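Local coordinates for XAC2610 protein (Xanthomonas axonopodis pv. citri, PDB 4QTQ) that binds a calcium ion and probably acts as an immunity protein that inhibits a peptidoglycan hydrolase linked to the type IV secretion system, at residues E39-P42 with G43-L46. Numbering follows the deposited sequence.
Sequences EDSP and GIML
Ile44 O takes two backbone N-H groups: Asp40 N at 2.8 Å, nearly straight (165° at the hydrogen), and Ser41 N more weakly at 3.5 Å. Asp40 and Ser41 both face Ile44, a classic beta bulge beside the turn of the hairpin, shifting the register by one between the Glu39–Met45 and Ser41–Ile44 pairs. The return bond, Ile44 N to Ser41 O at 2.9 Å, closes a type II turn whose third residue, Gly43, has positive phi. On one face the Met45 chain folds back at chi2 and chi3 (-65° and -66°), bringing SD within 3.8 Å of Glu39 CB and laying CE against Glu39 N. The extended Glu39 chain runs alongside Ile44 O toward the turn. Ser41 and Ile44 share the other face, where Ile44 CD1 lies 3.5 Å from Ser41 OG. Asp40, the first residue of the bulge, turns toward the other strand and passes Leu46 at an angle, Asp40 OD1 4.2 Å from Leu46 CD2, while its OD2 forms a salt bridge with Lys113. The hairpin of strands 38-41 and 44-47 lies at the protein surface; strand 70-73 pairs with 44-47 to complete a three-stranded antiparallel sheet, and its Tyr71 touches both Asp40 and Leu46.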
loop_
_atom_site.group_PDB
_atom_site.type_symbol
_atom_site.label_atom_id
_atom_site.label_comp_id
_atom_site.label_asym_id
_atom_site.label_seq_id
_atom_site.Cartn_x
_atom_site.Cartn_y
_atom_site.Cartn_z
ATOM N N GLU A 39 1.820 14.472 16.964
ATOM C CA GLU A 39 1.918 15.063 15.645
ATOM C C GLU A 39 3.302 14.834 15.061
ATOM O O GLU A 39 4.306 15.169 15.676
ATOM C CB GLU A 39 1.590 16.541 15.659
ATOM C CG GLU A 39 1.543 17.098 14.251
ATOM C CD GLU A 39 0.805 18.401 14.150
ATOM O OE1 GLU A 39 1.042 19.109 13.163
ATOM O OE2 GLU A 39 -0.005 18.710 15.041
ATOM N N ASP A 40 3.339 14.255 13.866
ATOM C CA ASP A 40 4.581 13.899 13.214
ATOM C C ASP A 40 5.050 14.985 12.239
ATOM O O ASP A 40 6.256 15.214 12.085
ATOM C CB ASP A 40 4.389 12.582 12.471
ATOM C CG ASP A 40 5.673 11.816 12.311
ATOM O OD1 ASP A 40 6.254 11.405 13.349
ATOM O OD2 ASP A 40 6.087 11.616 11.156
ATOM N N SER A 41 4.093 15.610 11.562
ATOM C CA SER A 41 4.352 16.707 10.646
ATOM C C SER A 41 3.001 17.383 10.417
ATOM O O SER A 41 1.971 16.853 10.876
ATOM C CB SER A 41 4.972 16.188 9.343
ATOM O OG SER A 41 4.129 15.228 8.734
ATOM N N PRO A 42 2.983 18.556 9.748
ATOM C CA PRO A 42 1.715 19.255 9.566
ATOM C C PRO A 42 0.568 18.381 9.021
ATOM O O PRO A 42 0.696 17.732 7.970
ATOM C CB PRO A 42 2.073 20.385 8.585
ATOM C CG PRO A 42 3.510 20.663 8.868
ATOM C CD PRO A 42 4.119 19.337 9.215
ATOM N N GLY A 43 -0.535 18.358 9.759
ATOM C CA GLY A 43 -1.713 17.595 9.373
ATOM C C GLY A 43 -1.630 16.091 9.609
ATOM O O GLY A 43 -2.570 15.387 9.278
ATOM N N ILE A 44 -0.530 15.589 10.175
ATOM C CA ILE A 44 -0.305 14.139 10.281
ATOM C C ILE A 44 0.022 13.683 11.707
ATOM O O ILE A 44 1.052 14.055 12.261
ATOM C CB ILE A 44 0.823 13.649 9.331
ATOM C CG1 ILE A 44 0.448 13.912 7.866
ATOM C CG2 ILE A 44 1.067 12.148 9.522
ATOM C CD1 ILE A 44 1.578 13.728 6.879
ATOM N N MET A 45 -0.850 12.852 12.274
ATOM C CA MET A 45 -0.625 12.266 13.583
ATOM C C MET A 45 -0.085 10.852 13.441
ATOM O O MET A 45 -0.572 10.074 12.622
ATOM C CB MET A 45 -1.930 12.212 14.388
ATOM C CG MET A 45 -2.683 13.526 14.527
ATOM S SD MET A 45 -1.799 14.793 15.456
ATOM C CE MET A 45 -1.733 14.085 17.097
ATOM N N LEU A 46 0.920 10.526 14.244
ATOM C CA LEU A 46 1.367 9.148 14.431
ATOM C C LEU A 46 0.608 8.531 15.622
ATOM O O LEU A 46 0.720 8.996 16.763
ATOM C CB LEU A 46 2.877 9.104 14.676
ATOM C CG LEU A 46 3.484 7.809 15.229
ATOM C CD1 LEU A 46 3.165 6.613 14.341
ATOM C CD2 LEU A 46 4.989 7.989 15.386
#